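Local coordinates for hypothetical protein (PDB 4M8R) that is of unknown function but belongs to the DUF4784 family, joining an N-terminal Ig-like domain to a WD40-like domain probably built as a beta-propeller, at residues R213-L219 with M241-E247; N268-L273 with M285-Y289; R393-D397 with T406-D410. One frame throughout, in Å; residues are numbered along the deposited sequence.

Along the chain the three contacts follow one another in series, all within the WD40-like domain, probably a beta-propeller. Contacts 1 and 2 reach the same mixed sheet, through strand 217-221 and the hairpin of strands 270-276 and 282-288; their centres are 13 Å apart and they touch where M241 CE meets Y289 CZ at 3.3 Å. Both also border the second subunit. Contact 3 lies in a separate four-stranded antiparallel sheet, its centre 40 Å from that of contact 1 and 30 Å from that of contact 2, and faces the fourth subunit. The contacts thus sample two sheets of the domain and two subunit borders.

Contact 1: residues R213-L219 with M241-E247; sequences RGKGYSL and MPEPQFE. With PO4 (phosphate ion), chain C; PO4 (phosphate ion), chain D.
The side-chain oxygen OE1 of Q245 sits within a turn of residues 214-216, facing three consecutive backbone nitrogens. The one sound hydrogen bond comes from G216 N at 3.0 Å, in the carbonyl plane with 164° at the hydrogen; the N-H groups of G214 and K215 are close but poorly aimed. Q245 reaches them because its chain is extended beyond CG (chi2 174°), while its NE2 lies 3.7 Å from R213 CG. The two side chains cross at about a right angle, with guanidinium and amide planes 22° apart. Just after the turn, Y217 pairs with F246 in a single antiparallel bridge, Y217 N to F246 O at 2.8 Å and F246 N returning to Y217 O. Farther along, M241 N bonds L219 O at 2.9 Å, so the chain after strand 239-240 stays fastened to strand 217-221. R213 runs straight from CG to NE and presents its guanidinium edge to two phosphate ions, probably from the crystallisation liquor. NE and NH2 donate to O3 and O2 of the chain D phosphate, NE at 2.8 Å from O3, whereas NH1 and NH2 share O3 of the chain C phosphate. R49, R89 and K105 of the second subunit also bind these phosphates. Were R213 an alanine, both phosphates would probably lose their charged mate on this segment, and the amide of Q245 the packing against R213 CG. The gathering of positive groups from two chains is consistent with an anion-binding patch at a subunit border; whether it has a natural ligand is unknown.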
loop_
_atom_site.group_PDB
_atom_site.type_symbol
_atom_site.label_atom_id
_atom_site.label_comp_id
_atom_site.label_asym_id
_atom_site.label_seq_id
_atom_site.Cartn_x
_atom_site.Cartn_y
_atom_site.Cartn_z
ATOM N N ARG A 213 7.026 27.268 22.850
ATOM C CA ARG A 213 5.568 27.319 22.986
ATOM C C ARG A 213 5.119 28.282 24.087
ATOM O O ARG A 213 4.016 28.825 24.027
ATOM C CB ARG A 213 5.016 25.912 23.260
ATOM C CG ARG A 213 3.498 25.799 23.236
ATOM C CD ARG A 213 3.064 24.345 23.323
ATOM N NE ARG A 213 1.616 24.207 23.202
ATOM C CZ ARG A 213 0.943 23.071 23.369
ATOM N NH1 ARG A 213 1.572 21.944 23.674
ATOM N NH2 ARG A 213 -0.378 23.063 23.227
ATOM N N GLY A 214 5.973 28.480 25.091
ATOM C CA GLY A 214 5.692 29.423 26.170
ATOM C C GLY A 214 6.928 29.693 27.007
ATOM O O GLY A 214 7.896 30.276 26.521
ATOM N N LYS A 215 6.894 29.263 28.264
ATOM C CA LYS A 215 8.063 29.337 29.136
ATOM C C LYS A 215 9.195 28.451 28.612
ATOM O O LYS A 215 10.369 28.803 28.731
ATOM C CB LYS A 215 7.695 28.935 30.569
ATOM C CG LYS A 215 7.311 27.468 30.734
ATOM C CD LYS A 215 6.503 27.215 32.003
ATOM C CE LYS A 215 5.941 25.798 32.032
ATOM N NZ LYS A 215 4.979 25.531 30.920
ATOM N N GLY A 216 8.832 27.314 28.017
ATOM C CA GLY A 216 9.806 26.348 27.509
ATOM C C GLY A 216 9.549 25.904 26.085
ATOM O O GLY A 216 8.719 26.484 25.372
ATOM N N TYR A 217 10.263 24.856 25.680
ATOM C CA TYR A 217 10.281 24.405 24.297
ATOM C C TYR A 217 9.473 23.130 24.088
ATOM O O TYR A 217 9.483 22.232 24.928
ATOM C CB TYR A 217 11.727 24.199 23.841
ATOM C CG TYR A 217 12.486 25.499 23.733
ATOM C CD1 TYR A 217 12.428 26.258 22.573
ATOM C CD2 TYR A 217 13.235 25.987 24.801
ATOM C CE1 TYR A 217 13.104 27.460 22.467
ATOM C CE2 TYR A 217 13.918 27.189 24.704
ATOM C CZ TYR A 217 13.846 27.920 23.535
ATOM O OH TYR A 217 14.511 29.116 23.415
ATOM N N SER A 218 8.771 23.072 22.960
ATOM C CA SER A 218 7.981 21.905 22.571
ATOM C C SER A 218 8.341 21.473 21.162
ATOM O O SER A 218 8.945 22.229 20.404
ATOM C CB SER A 218 6.486 22.222 22.617
ATOM O OG SER A 218 6.046 22.423 23.943
ATOM N N LEU A 219 7.955 20.250 20.817
ATOM C CA LEU A 219 8.222 19.697 19.499
ATOM C C LEU A 219 7.001 19.907 18.609
ATOM O O LEU A 219 5.888 19.582 19.006
ATOM C CB LEU A 219 8.546 18.209 19.620
ATOM C CG LEU A 219 8.972 17.493 18.340
ATOM C CD1 LEU A 219 10.264 18.079 17.795
ATOM C CD2 LEU A 219 9.123 16.006 18.614
HETATM N N MSE A 241 3.281 18.795 20.091
HETATM C CA MSE A 241 2.990 17.510 20.708
HETATM C C MSE A 241 2.312 17.751 22.024
HETATM O O MSE A 241 2.576 18.761 22.673
HETATM C CB MSE A 241 4.289 16.761 20.984
HETATM C CG MSE A 241 5.007 16.362 19.701
HETATM SE SE MSE A 241 4.354 14.597 19.139
HETATM C CE MSE A 241 5.635 13.620 20.252
ATOM N N PRO A 242 1.446 16.819 22.459
ATOM C CA PRO A 242 0.832 16.913 23.779
ATOM C C PRO A 242 1.802 16.453 24.863
ATOM O O PRO A 242 1.549 15.466 25.550
ATOM C CB PRO A 242 -0.350 15.956 23.668
ATOM C CG PRO A 242 0.154 14.890 22.762
ATOM C CD PRO A 242 1.010 15.603 21.748
ATOM N N GLU A 243 2.916 17.164 24.993
ATOM C CA GLU A 243 3.935 16.846 25.980
ATOM C C GLU A 243 4.289 18.118 26.732
ATOM O O GLU A 243 4.026 19.213 26.241
ATOM C CB GLU A 243 5.181 16.274 25.299
ATOM C CG GLU A 243 4.920 15.032 24.454
ATOM C CD GLU A 243 4.525 13.809 25.271
ATOM O OE1 GLU A 243 4.760 13.794 26.498
ATOM O OE2 GLU A 243 3.975 12.852 24.681
ATOM N N PRO A 244 4.900 17.987 27.918
ATOM C CA PRO A 244 5.262 19.200 28.641
ATOM C C PRO A 244 6.311 20.026 27.905
ATOM O O PRO A 244 6.949 19.534 26.974
ATOM C CB PRO A 244 5.829 18.676 29.973
ATOM C CG PRO A 244 5.469 17.229 30.035
ATOM C CD PRO A 244 5.357 16.774 28.613
ATOM N N GLN A 245 6.456 21.281 28.314
ATOM C CA GLN A 245 7.496 22.155 27.792
ATOM C C GLN A 245 8.737 21.972 28.636
ATOM O O GLN A 245 8.640 21.730 29.844
ATOM C CB GLN A 245 7.050 23.616 27.842
ATOM C CG GLN A 245 5.839 23.912 26.975
ATOM C CD GLN A 245 5.324 25.329 27.136
ATOM O OE1 GLN A 245 6.086 26.254 27.424
ATOM N NE2 GLN A 245 4.024 25.510 26.932
ATOM N N PHE A 246 9.903 22.100 28.015
ATOM C CA PHE A 246 11.166 21.972 28.738
ATOM C C PHE A 246 12.085 23.160 28.500
ATOM O O PHE A 246 12.205 23.649 27.375
ATOM C CB PHE A 246 11.869 20.673 28.350
ATOM C CG PHE A 246 11.118 19.445 28.770
ATOM C CD1 PHE A 246 11.121 19.041 30.102
ATOM C CD2 PHE A 246 10.396 18.703 27.846
ATOM C CE1 PHE A 246 10.418 17.916 30.502
ATOM C CE2 PHE A 246 9.696 17.576 28.236
ATOM C CZ PHE A 246 9.705 17.183 29.570
ATOM N N GLU A 247 12.720 23.618 29.579
ATOM C CA GLU A 247 13.751 24.648 29.502
ATOM C C GLU A 247 15.060 24.027 29.040
ATOM O O GLU A 247 15.274 22.819 29.181
ATOM C CB GLU A 247 13.976 25.321 30.860
ATOM C CG GLU A 247 13.364 26.705 31.005
ATOM C CD GLU A 247 11.939 26.669 31.514
ATOM O OE1 GLU A 247 11.043 26.309 30.724
ATOM O OE2 GLU A 247 11.722 27.010 32.701
HETATM P P PO4 C . -2.005 20.042 24.440
HETATM O O1 PO4 C . -3.033 21.095 24.069
HETATM O O2 PO4 C . -2.656 18.685 24.514
HETATM O O3 PO4 C . -0.923 20.005 23.401
HETATM O O4 PO4 C . -1.365 20.407 25.752
HETATM P P PO4 D . -1.329 26.435 21.745
HETATM O O1 PO4 D . -1.563 27.122 20.421
HETATM O O2 PO4 D . -1.932 25.049 21.752
HETATM O O3 PO4 D . 0.149 26.310 22.026
HETATM O O4 PO4 D . -1.999 27.269 22.805
#

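Contact 2: residues N268-L273 with M285-Y289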
loop_
_atom_site.group_PDB
_atom_site.type_symbol
_atom_site.label_atom_id
_atom_site.label_comp_id
_atom_site.label_asym_id
_atom_site.label_seq_id
_atom_site.Cartn_x
_atom_site.Cartn_y
_atom_site.Cartn_z
ATOM N N ASN A 268 11.895 7.606 16.639
ATOM C CA ASN A 268 11.499 9.016 16.698
ATOM C C ASN A 268 11.175 9.536 18.099
ATOM O O ASN A 268 10.327 10.405 18.257
ATOM C CB ASN A 268 10.329 9.284 15.732
ATOM C CG ASN A 268 10.692 9.015 14.282
ATOM O OD1 ASN A 268 11.857 8.806 13.943
ATOM N ND2 ASN A 268 9.691 9.032 13.412
ATOM N N GLU A 269 11.866 9.011 19.105
ATOM C CA GLU A 269 11.678 9.453 20.486
ATOM C C GLU A 269 12.820 10.344 20.965
ATOM O O GLU A 269 12.595 11.283 21.730
ATOM C CB GLU A 269 11.527 8.245 21.409
ATOM C CG GLU A 269 10.249 7.457 21.152
ATOM C CD GLU A 269 10.137 6.188 21.979
ATOM O OE1 GLU A 269 10.768 6.100 23.055
ATOM O OE2 GLU A 269 9.405 5.273 21.555
ATOM N N ILE A 270 14.035 10.042 20.512
ATOM C CA ILE A 270 15.222 10.815 20.867
ATOM C C ILE A 270 15.710 11.613 19.658
ATOM O O ILE A 270 15.746 11.093 18.538
ATOM C CB ILE A 270 16.367 9.898 21.354
ATOM C CG1 ILE A 270 15.874 8.918 22.435
ATOM C CG2 ILE A 270 17.538 10.723 21.878
ATOM C CD1 ILE A 270 15.423 9.570 23.727
ATOM N N ILE A 271 16.089 12.870 19.896
ATOM C CA ILE A 271 16.578 13.760 18.847
ATOM C C ILE A 271 18.003 14.200 19.149
ATOM O O ILE A 271 18.303 14.610 20.264
ATOM C CB ILE A 271 15.681 15.010 18.704
ATOM C CG1 ILE A 271 14.301 14.609 18.157
ATOM C CG2 ILE A 271 16.336 16.038 17.785
ATOM C CD1 ILE A 271 13.222 15.669 18.300
ATOM N N LEU A 272 18.867 14.137 18.142
ATOM C CA LEU A 272 20.261 14.555 18.278
ATOM C C LEU A 272 20.427 15.999 17.822
ATOM O O LEU A 272 20.043 16.350 16.711
ATOM C CB LEU A 272 21.185 13.661 17.444
ATOM C CG LEU A 272 21.435 12.226 17.916
ATOM C CD1 LEU A 272 20.154 11.404 17.911
ATOM C CD2 LEU A 272 22.486 11.578 17.028
ATOM N N LEU A 273 21.006 16.826 18.683
ATOM C CA LEU A 273 21.323 18.206 18.344
ATOM C C LEU A 273 22.788 18.483 18.651
ATOM O O LEU A 273 23.447 17.720 19.359
ATOM C CB LEU A 273 20.463 19.168 19.160
ATOM C CG LEU A 273 18.953 18.942 19.154
ATOM C CD1 LEU A 273 18.290 19.718 20.286
ATOM C CD2 LEU A 273 18.373 19.341 17.812
HETATM N N MSE A 285 24.006 17.447 22.126
HETATM C CA MSE A 285 22.873 17.664 23.019
HETATM C C MSE A 285 21.746 16.790 22.554
HETATM O O MSE A 285 21.365 16.837 21.382
HETATM C CB MSE A 285 22.540 19.155 22.962
HETATM C CG MSE A 285 21.125 19.522 23.407
HETATM SE SE MSE A 285 21.118 20.101 25.285
HETATM C CE MSE A 285 22.323 21.650 25.152
ATOM N N LEU A 286 21.203 15.984 23.462
ATOM C CA LEU A 286 20.061 15.129 23.149
ATOM C C LEU A 286 18.763 15.747 23.652
ATOM O O LEU A 286 18.753 16.481 24.648
ATOM C CB LEU A 286 20.245 13.742 23.761
ATOM C CG LEU A 286 21.475 12.964 23.293
ATOM C CD1 LEU A 286 21.544 11.614 23.991
ATOM C CD2 LEU A 286 21.465 12.788 21.782
ATOM N N TYR A 287 17.670 15.456 22.951
ATOM C CA TYR A 287 16.353 15.953 23.329
ATOM C C TYR A 287 15.331 14.826 23.276
ATOM O O TYR A 287 15.202 14.136 22.268
ATOM C CB TYR A 287 15.937 17.113 22.424
ATOM C CG TYR A 287 14.492 17.546 22.577
ATOM C CD1 TYR A 287 14.085 18.321 23.658
ATOM C CD2 TYR A 287 13.535 17.186 21.636
ATOM C CE1 TYR A 287 12.765 18.722 23.795
ATOM C CE2 TYR A 287 12.214 17.580 21.768
ATOM C CZ TYR A 287 11.834 18.349 22.845
ATOM O OH TYR A 287 10.523 18.743 22.972
ATOM N N ASN A 288 14.621 14.648 24.383
ATOM C CA ASN A 288 13.539 13.683 24.500
ATOM C C ASN A 288 12.266 14.476 24.761
ATOM O O ASN A 288 12.182 15.180 25.768
ATOM C CB ASN A 288 13.826 12.724 25.662
ATOM C CG ASN A 288 12.823 11.585 25.757
ATOM O OD1 ASN A 288 11.685 11.690 25.301
ATOM N ND2 ASN A 288 13.242 10.491 26.376
ATOM N N TYR A 289 11.278 14.366 23.871
ATOM C CA TYR A 289 10.058 15.180 23.994
ATOM C C TYR A 289 9.230 14.860 25.244
ATOM O O TYR A 289 8.339 15.636 25.601
ATOM C CB TYR A 289 9.184 15.138 22.724
ATOM C CG TYR A 289 8.648 13.780 22.296
ATOM C CD1 TYR A 289 7.708 13.093 23.065
ATOM C CD2 TYR A 289 9.052 13.203 21.095
ATOM C CE1 TYR A 289 7.209 11.862 22.664
ATOM C CE2 TYR A 289 8.556 11.975 20.688
ATOM C CZ TYR A 289 7.638 11.309 21.476
ATOM O OH TYR A 289 7.149 10.091 21.066
#
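I271 lays its CD1 methyl against the ring edge of Y287, 3.7 Å from CD2 and close to the ring plane. The two side chains run side by side and point the same way, and the two residues stand directly opposite each other in the antiparallel pairing. The phenol ring reaches this methyl because CG stands opposite the backbone N (chi1 170°). L273 joins them on the same face of the sheet: its CD1 comes to 4.1 Å from Y287 CB. Beyond this pairing, F293 meets the ring of Y287 with the planes at about 45°, and L219 touches both I271 and Y287, connecting this face to strand 217-221.

These residues belong to a beta hairpin, strands 270-276 and 282-288, within the mixed sheet of the WD40-like domain. The axes of the paired segments approach to 4.7 Å and run 153° apart, close to antiparallel. I271 and Y287 form a hydrogen-bonded pair, with I271 N to Y287 O at 2.8 Å and the return bond from Y287 N to I271 O. L273 and M285 repeat the pattern, L273 N bonding M285 O at 2.7 Å and M285 N returning to L273 O.

On the other face L272 and L286 lie alongside each other, CG to CD2 at 3.9 Å. Next to them the I270 CD1 methyl rests 3.6 Å from N288 ND2, the two side chains crossing at a slant, while N288 OD1 is taken up by R290 N. At the open end of the pairing, Y289 turns its ring edge to the backbone of N268, with CE2 3.4 Å from N268 O.

Contact 3: residues R393-D397 with T406-D410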
loop_
_atom_site.group_PDB
_atom_site.type_symbol
_atom_site.label_atom_id
_atom_site.label_comp_id
_atom_site.label_asym_id
_atom_site.label_seq_id
_atom_site.Cartn_x
_atom_site.Cartn_y
_atom_site.Cartn_z
ATOM N N ARG A 393 37.343 22.382 -2.023
ATOM C CA ARG A 393 36.207 21.649 -1.460
ATOM C C ARG A 393 35.902 20.349 -2.207
ATOM O O ARG A 393 36.087 20.257 -3.421
ATOM C CB ARG A 393 34.963 22.544 -1.418
ATOM C CG ARG A 393 34.770 23.208 -0.067
ATOM C CD ARG A 393 33.786 24.356 -0.115
ATOM N NE ARG A 393 33.461 24.834 1.226
ATOM C CZ ARG A 393 34.264 25.573 1.991
ATOM N NH1 ARG A 393 35.472 25.940 1.573
ATOM N NH2 ARG A 393 33.856 25.947 3.199
ATOM N N THR A 394 35.429 19.348 -1.465
ATOM C CA THR A 394 35.176 18.013 -2.007
ATOM C C THR A 394 33.786 17.527 -1.602
ATOM O O THR A 394 33.346 17.764 -0.479
ATOM C CB THR A 394 36.233 17.008 -1.502
ATOM O OG1 THR A 394 37.543 17.541 -1.724
ATOM C CG2 THR A 394 36.108 15.661 -2.217
ATOM N N THR A 395 33.101 16.858 -2.524
ATOM C CA THR A 395 31.802 16.258 -2.256
ATOM C C THR A 395 31.938 14.750 -2.396
ATOM O O THR A 395 32.442 14.268 -3.410
ATOM C CB THR A 395 30.741 16.764 -3.249
ATOM O OG1 THR A 395 30.829 18.189 -3.360
ATOM C CG2 THR A 395 29.342 16.377 -2.791
ATOM N N SER A 396 31.488 14.001 -1.392
ATOM C CA SER A 396 31.685 12.553 -1.394
ATOM C C SER A 396 30.581 11.785 -0.673
ATOM O O SER A 396 30.057 12.236 0.345
ATOM C CB SER A 396 33.037 12.220 -0.764
ATOM O OG SER A 396 33.519 10.977 -1.239
ATOM N N ASP A 397 30.236 10.622 -1.223
ATOM C CA ASP A 397 29.246 9.722 -0.627
ATOM C C ASP A 397 29.942 8.627 0.172
ATOM O O ASP A 397 30.936 8.067 -0.284
ATOM C CB ASP A 397 28.390 9.045 -1.712
ATOM C CG ASP A 397 27.201 9.883 -2.152
ATOM O OD1 ASP A 397 26.971 10.989 -1.610
ATOM O OD2 ASP A 397 26.482 9.416 -3.056
ATOM N N THR A 406 33.104 7.614 -2.075
ATOM C CA THR A 406 33.140 7.771 -3.527
ATOM C C THR A 406 32.913 9.244 -3.859
ATOM O O THR A 406 31.841 9.797 -3.592
ATOM C CB THR A 406 32.073 6.905 -4.219
ATOM O OG1 THR A 406 31.858 5.707 -3.466
ATOM C CG2 THR A 406 32.513 6.547 -5.626
ATOM N N ASP A 407 33.930 9.875 -4.431
ATOM C CA ASP A 407 33.900 11.305 -4.703
ATOM C C ASP A 407 33.088 11.610 -5.963
ATOM O O ASP A 407 33.114 10.846 -6.931
ATOM C CB ASP A 407 35.328 11.849 -4.879
ATOM C CG ASP A 407 36.220 11.598 -3.667
ATOM O OD1 ASP A 407 35.716 11.543 -2.524
ATOM O OD2 ASP A 407 37.444 11.465 -3.862
ATOM N N TYR A 408 32.371 12.730 -5.937
ATOM C CA TYR A 408 31.763 13.301 -7.135
ATOM C C TYR A 408 32.835 14.089 -7.885
ATOM O O TYR A 408 33.316 15.105 -7.385
ATOM C CB TYR A 408 30.611 14.234 -6.757
ATOM C CG TYR A 408 29.401 13.534 -6.173
ATOM C CD1 TYR A 408 29.356 13.178 -4.830
ATOM C CD2 TYR A 408 28.298 13.238 -6.966
ATOM C CE1 TYR A 408 28.250 12.537 -4.294
ATOM C CE2 TYR A 408 27.188 12.602 -6.443
ATOM C CZ TYR A 408 27.166 12.252 -5.110
ATOM O OH TYR A 408 26.058 11.623 -4.600
ATOM N N THR A 409 33.215 13.626 -9.072
ATOM C CA THR A 409 34.289 14.269 -9.832
ATOM C C THR A 409 33.883 15.589 -10.506
ATOM O O THR A 409 34.744 16.404 -10.835
ATOM C CB THR A 409 34.870 13.311 -10.894
ATOM O OG1 THR A 409 33.801 12.701 -11.625
ATOM C CG2 THR A 409 35.715 12.229 -10.228
ATOM N N ASP A 410 32.585 15.803 -10.712
ATOM C CA ASP A 410 32.095 17.071 -11.271
ATOM C C ASP A 410 32.102 18.217 -10.264
ATOM O O ASP A 410 31.976 19.380 -10.648
ATOM C CB ASP A 410 30.663 16.912 -11.793
ATOM C CG ASP A 410 30.577 16.036 -13.023
ATOM O OD1 ASP A 410 31.629 15.725 -13.627
ATOM O OD2 ASP A 410 29.442 15.666 -13.392
#
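D397, within strand 394-399, meets Y408, just past strand 404-407; the two strands form a beta hairpin in the WD40-like domain, and strand 404-407 is outermost, within this chain, in a four-stranded antiparallel sheet. The tyrosine brings its ring alongside the first strand because CG lies opposite the carbonyl carbon (chi1 -69°) and the ring is turned nearly upright on the CB-CG bond. One ring edge then follows the neighbouring backbone: T395 O and D397 OD1 both lie near the ring plane, and T395 CG2 is 3.8 Å from Y408 CD1. The carboxylate of D397 stands almost perpendicular to the ring, 89° between planes, and OD2 receives a weak hydrogen bond from Y408 OH at 2.7 Å. Each polar end has a further partner, T383 OG1 for D397 OD1 and R375 NH2 for the phenol oxygen, so this buried pair belongs to a wider polar network.

The backbones are joined by Y408 N to T395 O at 3.0 Å, and by reciprocal bonds between D397 and T406, a hydrogen-bonded antiparallel pair. T137 of the fourth subunit packs on D397, T406 and Y408, placing this face at a subunit border.

S396 and D407 form the adjoining non-hydrogen-bonded pair, their CA atoms 4.2 Å apart. With its OG opposite the backbone N, S396 donates to D407 OD1 at 2.6 Å, meeting that oxygen on its anti side, 16° out of the carboxylate plane.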